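Long-range contact in sarcosine oxidase (Pyrococcus horikoshii, PDB 1Y56), which probably oxidises L-proline as the FAD-binding beta subunit of a dye-linked L-proline dehydrogenase complex that also carries FMN: residues B[84-96]-B[237-249]. Sequence-based numbering, arbitrary orientation.
Sequences QTGYLFLLYDDEE and TINPMVISFKYGH
Met241 CB lies over one face of the Tyr87 ring, 3.6 Å from the ring centroid, and Ile243 CG1 sits likewise over a face of Phe89. Both rings stand on strand 87-91, and the two aliphatic side chains come from strand 241-244, its parallel neighbour in the mixed sheet of this FAD-dependent oxidoreductase. Flat rings suit this face because aliphatic neighbours can lie along them; the chi1 of Met241 (-169°), with CG anti to the backbone N, carries the chain on across the same face to CZ. Tyr87, whose hydroxyl bonds to Gly50 O, has its side chain about 5 Å from the bound FAD. The other face of the sheet carries Leu88, Leu90 and Val242, the last two packing against Ile291 of helix 278-291. Between the strands, Leu88 is gripped at both ends: its N bonds to Met241 O, and its O receives Ile243 N almost straight (176°). Beyond the strands, Lys246 lays CD over one face of Tyr92, while Tyr247 turns its edge to that ring, planes 82° apart. Glu96 OE2 lies at the ring's edge, accepting from Tyr92 N. Serine suits position 244 because its one hydroxyl serves two partners: Ser244 OG meets Tyr92 OH at 2.7 Å and accepts from Tyr247 N in an ST motif.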
ATOM      1  N   GLN B  84      -1.106  62.081  -3.406  1.00 32.79           N
ATOM      2  CA  GLN B  84      -0.537  62.811  -2.279  1.00 32.20           C
ATOM      3  C   GLN B  84      -1.629  63.181  -1.287  1.00 31.89           C
ATOM      4  O   GLN B  84      -2.074  64.317  -1.241  1.00 32.05           O
ATOM      5  CB  GLN B  84       0.210  64.053  -2.764  1.00 32.31           C
ATOM      6  CG  GLN B  84       1.610  63.753  -3.308  1.00 32.20           C
ATOM      7  CD  GLN B  84       2.361  65.002  -3.715  1.00 32.18           C
ATOM      8  OE1 GLN B  84       3.461  65.275  -3.225  1.00 32.41           O
ATOM      9  NE2 GLN B  84       1.763  65.779  -4.608  1.00 32.38           N
ATOM     10  N   THR B  85      -2.068  62.207  -0.500  1.00 31.52           N
ATOM     11  CA  THR B  85      -3.159  62.428   0.441  1.00 31.27           C
ATOM     12  C   THR B  85      -2.671  62.774   1.848  1.00 30.95           C
ATOM     13  O   THR B  85      -3.483  62.988   2.750  1.00 30.78           O
ATOM     14  CB  THR B  85      -4.089  61.207   0.534  1.00 31.43           C
ATOM     15  OG1 THR B  85      -3.359  60.089   1.060  1.00 32.14           O
ATOM     16  CG2 THR B  85      -4.668  60.853  -0.825  1.00 31.31           C
ATOM     17  N   GLY B  86      -1.354  62.830   2.030  1.00 30.70           N
ATOM     18  CA  GLY B  86      -0.759  63.168   3.328  1.00 30.49           C
ATOM     19  C   GLY B  86      -0.526  61.993   4.266  1.00 30.24           C
ATOM     20  O   GLY B  86      -0.943  60.865   3.985  1.00 30.42           O
ATOM     21  N   TYR B  87       0.172  62.277   5.366  1.00 29.82           N
ATOM     22  CA  TYR B  87       0.373  61.364   6.492  1.00 29.21           C
ATOM     23  C   TYR B  87      -0.016  62.140   7.720  1.00 28.85           C
ATOM     24  O   TYR B  87       0.328  63.309   7.853  1.00 28.88           O
ATOM     25  CB  TYR B  87       1.842  61.031   6.657  1.00 29.53           C
ATOM     26  CG  TYR B  87       2.295  59.608   6.417  1.00 29.77           C
ATOM     27  CD1 TYR B  87       2.812  58.854   7.464  1.00 29.39           C
ATOM     28  CD2 TYR B  87       2.288  59.044   5.139  1.00 30.82           C
ATOM     29  CE1 TYR B  87       3.283  57.565   7.259  1.00 30.73           C
ATOM     30  CE2 TYR B  87       2.759  57.742   4.918  1.00 30.78           C
ATOM     31  CZ  TYR B  87       3.258  57.014   5.983  1.00 31.16           C
ATOM     32  OH  TYR B  87       3.733  55.738   5.798  1.00 31.02           O
ATOM     33  N   LEU B  88      -0.693  61.477   8.642  1.00 28.78           N
ATOM     34  CA  LEU B  88      -1.250  62.128   9.809  1.00 28.59           C
ATOM     35  C   LEU B  88      -0.832  61.390  11.077  1.00 28.73           C
ATOM     36  O   LEU B  88      -1.332  60.304  11.360  1.00 29.04           O
ATOM     37  CB  LEU B  88      -2.762  62.123   9.671  1.00 28.39           C
ATOM     38  CG  LEU B  88      -3.578  63.042  10.549  1.00 29.19           C
ATOM     39  CD1 LEU B  88      -3.332  64.495  10.147  1.00 30.03           C
ATOM     40  CD2 LEU B  88      -5.032  62.666  10.380  1.00 29.31           C
ATOM     41  N   PHE B  89       0.103  61.962  11.827  1.00 28.83           N
ATOM     42  CA  PHE B  89       0.532  61.372  13.088  1.00 28.77           C
ATOM     43  C   PHE B  89      -0.322  61.920  14.221  1.00 29.17           C
ATOM     44  O   PHE B  89      -0.220  63.101  14.546  1.00 29.49           O
ATOM     45  CB  PHE B  89       1.990  61.717  13.354  1.00 28.40           C
ATOM     46  CG  PHE B  89       2.975  60.958  12.504  1.00 28.32           C
ATOM     47  CD1 PHE B  89       3.583  59.801  12.985  1.00 26.93           C
ATOM     48  CD2 PHE B  89       3.333  61.422  11.234  1.00 27.52           C
ATOM     49  CE1 PHE B  89       4.514  59.114  12.209  1.00 26.31           C
ATOM     50  CE2 PHE B  89       4.263  60.735  10.458  1.00 25.38           C
ATOM     51  CZ  PHE B  89       4.851  59.589  10.940  1.00 25.09           C
ATOM     52  N   LEU B  90      -1.165  61.087  14.825  1.00 29.53           N
ATOM     53  CA  LEU B  90      -1.980  61.555  15.953  1.00 30.31           C
ATOM     54  C   LEU B  90      -1.183  61.619  17.253  1.00 31.03           C
ATOM     55  O   LEU B  90      -0.509  60.664  17.608  1.00 31.15           O
ATOM     56  CB  LEU B  90      -3.201  60.661  16.168  1.00 30.15           C
ATOM     57  CG  LEU B  90      -4.130  60.377  14.995  1.00 29.35           C
ATOM     58  CD1 LEU B  90      -5.108  59.283  15.378  1.00 26.82           C
ATOM     59  CD2 LEU B  90      -4.834  61.653  14.562  1.00 28.53           C
ATOM     60  N   LEU B  91      -1.284  62.739  17.964  1.00 32.22           N
ATOM     61  CA  LEU B  91      -0.588  62.935  19.239  1.00 33.11           C
ATOM     62  C   LEU B  91      -1.574  63.061  20.402  1.00 33.96           C
ATOM     63  O   LEU B  91      -2.662  63.614  20.252  1.00 33.44           O
ATOM     64  CB  LEU B  91       0.292  64.182  19.165  1.00 32.85           C
ATOM     65  CG  LEU B  91       1.596  64.253  18.361  1.00 33.05           C
ATOM     66  CD1 LEU B  91       1.837  63.127  17.363  1.00 32.23           C
ATOM     67  CD2 LEU B  91       1.643  65.593  17.650  1.00 33.45           C
ATOM     68  N   TYR B  92      -1.178  62.559  21.569  1.00 35.66           N
ATOM     69  CA  TYR B  92      -2.086  62.486  22.729  1.00 37.04           C
ATOM     70  C   TYR B  92      -1.576  63.110  24.016  1.00 38.13           C
ATOM     71  O   TYR B  92      -2.361  63.289  24.940  1.00 38.31           O
ATOM     72  CB  TYR B  92      -2.471  61.041  23.028  1.00 36.52           C
ATOM     73  CG  TYR B  92      -2.983  60.299  21.837  1.00 36.28           C
ATOM     74  CD1 TYR B  92      -4.346  60.176  21.613  1.00 36.22           C
ATOM     75  CD2 TYR B  92      -2.103  59.717  20.926  1.00 35.61           C
ATOM     76  CE1 TYR B  92      -4.827  59.482  20.514  1.00 36.17           C
ATOM     77  CE2 TYR B  92      -2.571  59.026  19.829  1.00 35.50           C
ATOM     78  CZ  TYR B  92      -3.932  58.908  19.630  1.00 35.50           C
ATOM     79  OH  TYR B  92      -4.402  58.225  18.543  1.00 35.62           O
ATOM     80  N   ASP B  93      -0.281  63.413  24.096  1.00 39.74           N
ATOM     81  CA  ASP B  93       0.277  64.052  25.294  1.00 41.63           C
ATOM     82  C   ASP B  93       1.487  64.962  25.037  1.00 42.57           C
ATOM     83  O   ASP B  93       2.074  64.957  23.947  1.00 42.83           O
ATOM     84  CB  ASP B  93       0.565  63.027  26.404  1.00 41.79           C
ATOM     85  CG  ASP B  93       1.418  61.863  25.927  1.00 44.03           C
ATOM     86  OD1 ASP B  93       0.972  60.698  26.071  1.00 45.67           O
ATOM     87  OD2 ASP B  93       2.532  62.108  25.407  1.00 45.97           O
ATOM     88  N   ASP B  94       1.843  65.737  26.062  1.00 43.79           N
ATOM     89  CA  ASP B  94       2.883  66.764  25.981  1.00 44.82           C
ATOM     90  C   ASP B  94       4.229  66.139  25.689  1.00 45.26           C
ATOM     91  O   ASP B  94       5.037  66.694  24.950  1.00 45.23           O
ATOM     92  CB  ASP B  94       2.941  67.545  27.290  1.00 45.08           C
ATOM     93  CG  ASP B  94       1.569  68.059  27.734  1.00 46.78           C
ATOM     94  OD1 ASP B  94       0.571  67.877  26.991  1.00 48.73           O
ATOM     95  OD2 ASP B  94       1.486  68.655  28.833  1.00 48.05           O
ATOM     96  N   GLU B  95       4.461  64.980  26.289  1.00 45.93           N
ATOM     97  CA  GLU B  95       5.558  64.126  25.898  1.00 46.88           C
ATOM     98  C   GLU B  95       5.703  64.080  24.364  1.00 46.65           C
ATOM     99  O   GLU B  95       6.718  64.535  23.812  1.00 46.69           O
ATOM    100  CB  GLU B  95       5.339  62.715  26.466  1.00 47.49           C
ATOM    101  CG  GLU B  95       6.056  62.442  27.781  1.00 50.19           C
ATOM    102  CD  GLU B  95       7.575  62.622  27.659  1.00 54.34           C
ATOM    103  OE1 GLU B  95       8.182  63.173  28.612  1.00 55.99           O
ATOM    104  OE2 GLU B  95       8.159  62.229  26.609  1.00 54.95           O
ATOM    105  N   GLU B  96       4.672  63.556  23.698  1.00 46.29           N
ATOM    106  CA  GLU B  96       4.646  63.387  22.245  1.00 46.04           C
ATOM    107  C   GLU B  96       4.741  64.707  21.472  1.00 45.54           C
ATOM    108  O   GLU B  96       5.476  64.809  20.479  1.00 45.45           O
ATOM    109  CB  GLU B  96       3.367  62.665  21.828  1.00 46.17           C
ATOM    110  CG  GLU B  96       3.424  61.166  21.919  1.00 47.49           C
ATOM    111  CD  GLU B  96       2.064  60.516  21.675  1.00 49.95           C
ATOM    112  OE1 GLU B  96       2.036  59.410  21.070  1.00 51.16           O
ATOM    113  OE2 GLU B  96       1.028  61.108  22.083  1.00 49.41           O
ATOM    114  N   THR B 237     -13.002  58.015   1.948  1.00 33.09           N
ATOM    115  CA  THR B 237     -13.384  58.019   3.354  1.00 32.25           C
ATOM    116  C   THR B 237     -12.154  58.212   4.244  1.00 31.94           C
ATOM    117  O   THR B 237     -12.183  59.045   5.140  1.00 32.42           O
ATOM    118  CB  THR B 237     -14.170  56.749   3.740  1.00 32.44           C
ATOM    119  OG1 THR B 237     -15.436  56.758   3.069  1.00 32.06           O
ATOM    120  CG2 THR B 237     -14.402  56.673   5.253  1.00 32.34           C
ATOM    121  N   ILE B 238     -11.083  57.452   4.008  1.00 31.14           N
ATOM    122  CA  ILE B 238      -9.824  57.678   4.731  1.00 30.44           C
ATOM    123  C   ILE B 238      -8.700  57.927   3.741  1.00 29.97           C
ATOM    124  O   ILE B 238      -8.158  56.987   3.165  1.00 30.03           O
ATOM    125  CB  ILE B 238      -9.412  56.506   5.660  1.00 30.44           C
ATOM    126  CG1 ILE B 238     -10.600  55.973   6.466  1.00 30.40           C
ATOM    127  CG2 ILE B 238      -8.272  56.947   6.579  1.00 29.85           C
ATOM    128  CD1 ILE B 238     -10.263  54.720   7.273  1.00 29.94           C
ATOM    129  N   ASN B 239      -8.327  59.187   3.558  1.00 29.28           N
ATOM    130  CA  ASN B 239      -7.354  59.513   2.524  1.00 28.69           C
ATOM    131  C   ASN B 239      -5.897  59.456   2.920  1.00 28.16           C
ATOM    132  O   ASN B 239      -5.125  58.769   2.272  1.00 27.95           O
ATOM    133  CB  ASN B 239      -7.714  60.819   1.845  1.00 28.78           C
ATOM    134  CG  ASN B 239      -8.992  60.702   1.067  1.00 29.31           C
ATOM    135  OD1 ASN B 239      -9.979  61.347   1.387  1.00 30.85           O
ATOM    136  ND2 ASN B 239      -8.998  59.837   0.059  1.00 29.44           N
ATOM    137  N   PRO B 240      -5.511  60.143   4.000  1.00 28.15           N
ATOM    138  CA  PRO B 240      -4.101  60.052   4.361  1.00 28.07           C
ATOM    139  C   PRO B 240      -3.805  58.744   5.092  1.00 28.20           C
ATOM    140  O   PRO B 240      -4.735  58.031   5.517  1.00 28.27           O
ATOM    141  CB  PRO B 240      -3.921  61.219   5.326  1.00 27.95           C
ATOM    142  CG  PRO B 240      -5.261  61.362   5.979  1.00 28.13           C
ATOM    143  CD  PRO B 240      -6.279  60.975   4.950  1.00 28.02           C
ATOM    144  N   MET B 241      -2.521  58.427   5.221  1.00 27.97           N
ATOM    145  CA  MET B 241      -2.079  57.391   6.133  1.00 27.78           C
ATOM    146  C   MET B 241      -2.219  57.969   7.548  1.00 27.84           C
ATOM    147  O   MET B 241      -1.620  58.989   7.860  1.00 27.78           O
ATOM    148  CB  MET B 241      -0.628  57.067   5.832  1.00 27.58           C
ATOM    149  CG  MET B 241      -0.097  55.832   6.505  1.00 27.96           C
ATOM    150  SD  MET B 241      -0.570  54.317   5.654  1.00 27.06           S
ATOM    151  CE  MET B 241      -1.629  53.638   6.898  1.00 27.22           C
ATOM    152  N   VAL B 242      -3.044  57.363   8.391  1.00 27.94           N
ATOM    153  CA  VAL B 242      -3.122  57.820   9.780  1.00 27.95           C
ATOM    154  C   VAL B 242      -2.287  56.916  10.696  1.00 28.52           C
ATOM    155  O   VAL B 242      -2.420  55.683  10.665  1.00 28.61           O
ATOM    156  CB  VAL B 242      -4.589  58.115  10.286  1.00 27.57           C
ATOM    157  CG1 VAL B 242      -5.628  57.622   9.320  1.00 27.37           C
ATOM    158  CG2 VAL B 242      -4.831  57.576  11.668  1.00 26.87           C
ATOM    159  N   ILE B 243      -1.406  57.546  11.475  1.00 28.77           N
ATOM    160  CA  ILE B 243      -0.539  56.845  12.412  1.00 29.08           C
ATOM    161  C   ILE B 243      -0.949  57.178  13.827  1.00 29.44           C
ATOM    162  O   ILE B 243      -1.201  58.344  14.149  1.00 29.55           O
ATOM    163  CB  ILE B 243       0.952  57.236  12.226  1.00 29.06           C
ATOM    164  CG1 ILE B 243       1.369  57.165  10.751  1.00 29.04           C
ATOM    165  CG2 ILE B 243       1.872  56.383  13.128  1.00 29.30           C
ATOM    166  CD1 ILE B 243       1.304  55.781  10.119  1.00 27.76           C
ATOM    167  N   SER B 244      -1.018  56.149  14.667  1.00 29.97           N
ATOM    168  CA  SER B 244      -1.188  56.341  16.102  1.00 30.68           C
ATOM    169  C   SER B 244      -0.131  55.554  16.881  1.00 31.46           C
ATOM    170  O   SER B 244      -0.258  54.337  17.056  1.00 31.74           O
ATOM    171  CB  SER B 244      -2.594  55.944  16.537  1.00 30.48           C
ATOM    172  OG  SER B 244      -2.757  56.149  17.922  1.00 29.95           O
ATOM    173  N   PHE B 245       0.923  56.242  17.322  1.00 32.18           N
ATOM    174  CA  PHE B 245       1.947  55.612  18.140  1.00 32.87           C
ATOM    175  C   PHE B 245       1.330  55.114  19.444  1.00 33.13           C
ATOM    176  O   PHE B 245       1.562  53.973  19.841  1.00 33.34           O
ATOM    177  CB  PHE B 245       3.103  56.564  18.444  1.00 33.12           C
ATOM    178  CG  PHE B 245       4.174  56.599  17.385  1.00 34.66           C
ATOM    179  CD1 PHE B 245       4.853  57.780  17.109  1.00 35.40           C
ATOM    180  CD2 PHE B 245       4.516  55.457  16.663  1.00 37.42           C
ATOM    181  CE1 PHE B 245       5.861  57.821  16.130  1.00 36.11           C
ATOM    182  CE2 PHE B 245       5.525  55.495  15.671  1.00 37.30           C
ATOM    183  CZ  PHE B 245       6.194  56.680  15.415  1.00 35.93           C
ATOM    184  N   LYS B 246       0.523  55.949  20.092  1.00 33.03           N
ATOM    185  CA  LYS B 246      -0.058  55.568  21.367  1.00 33.05           C
ATOM    186  C   LYS B 246      -0.855  54.272  21.264  1.00 33.04           C
ATOM    187  O   LYS B 246      -0.720  53.403  22.110  1.00 33.52           O
ATOM    188  CB  LYS B 246      -0.899  56.697  21.955  1.00 33.11           C
ATOM    189  CG  LYS B 246      -1.868  56.262  23.042  1.00 34.44           C
ATOM    190  CD  LYS B 246      -2.588  57.452  23.663  1.00 37.28           C
ATOM    191  CE  LYS B 246      -3.844  57.039  24.436  1.00 38.02           C
ATOM    192  NZ  LYS B 246      -3.508  56.481  25.776  1.00 38.18           N
ATOM    193  N   TYR B 247      -1.677  54.124  20.231  1.00 32.93           N
ATOM    194  CA  TYR B 247      -2.452  52.886  20.083  1.00 32.41           C
ATOM    195  C   TYR B 247      -1.746  51.813  19.234  1.00 31.79           C
ATOM    196  O   TYR B 247      -2.226  51.416  18.181  1.00 32.33           O
ATOM    197  CB  TYR B 247      -3.875  53.169  19.591  1.00 32.60           C
ATOM    198  CG  TYR B 247      -4.754  53.848  20.625  1.00 33.71           C
ATOM    199  CD1 TYR B 247      -5.299  55.119  20.388  1.00 34.47           C
ATOM    200  CD2 TYR B 247      -5.036  53.226  21.845  1.00 34.48           C
ATOM    201  CE1 TYR B 247      -6.101  55.747  21.349  1.00 34.85           C
ATOM    202  CE2 TYR B 247      -5.837  53.842  22.807  1.00 34.48           C
ATOM    203  CZ  TYR B 247      -6.361  55.099  22.555  1.00 34.68           C
ATOM    204  OH  TYR B 247      -7.144  55.694  23.507  1.00 33.85           O
ATOM    205  N   GLY B 248      -0.516  51.473  19.611  1.00 30.87           N
ATOM    206  CA  GLY B 248       0.116  50.198  19.269  1.00 30.31           C
ATOM    207  C   GLY B 248       0.857  50.348  17.932  1.00 30.81           C
ATOM    208  O   GLY B 248       0.948  49.392  17.154  1.00 31.33           O
ATOM    209  N   HIS B 249       1.393  51.539  17.667  1.00 31.90           N
ATOM    210  CA  HIS B 249       1.992  51.848  16.364  1.00 32.84           C
ATOM    211  C   HIS B 249       1.064  51.457  15.206  1.00 32.26           C
ATOM    212  O   HIS B 249       1.503  50.950  14.174  1.00 32.37           O
ATOM    213  CB  HIS B 249       3.385  51.210  16.215  1.00 33.36           C
ATOM    214  CG  HIS B 249       4.338  51.569  17.318  1.00 36.64           C
ATOM    215  ND1 HIS B 249       4.117  52.621  18.190  1.00 38.80           N
ATOM    216  CD2 HIS B 249       5.525  51.025  17.679  1.00 38.52           C
ATOM    217  CE1 HIS B 249       5.116  52.696  19.050  1.00 38.96           C
ATOM    218  NE2 HIS B 249       5.986  51.744  18.758  1.00 40.01           N
TER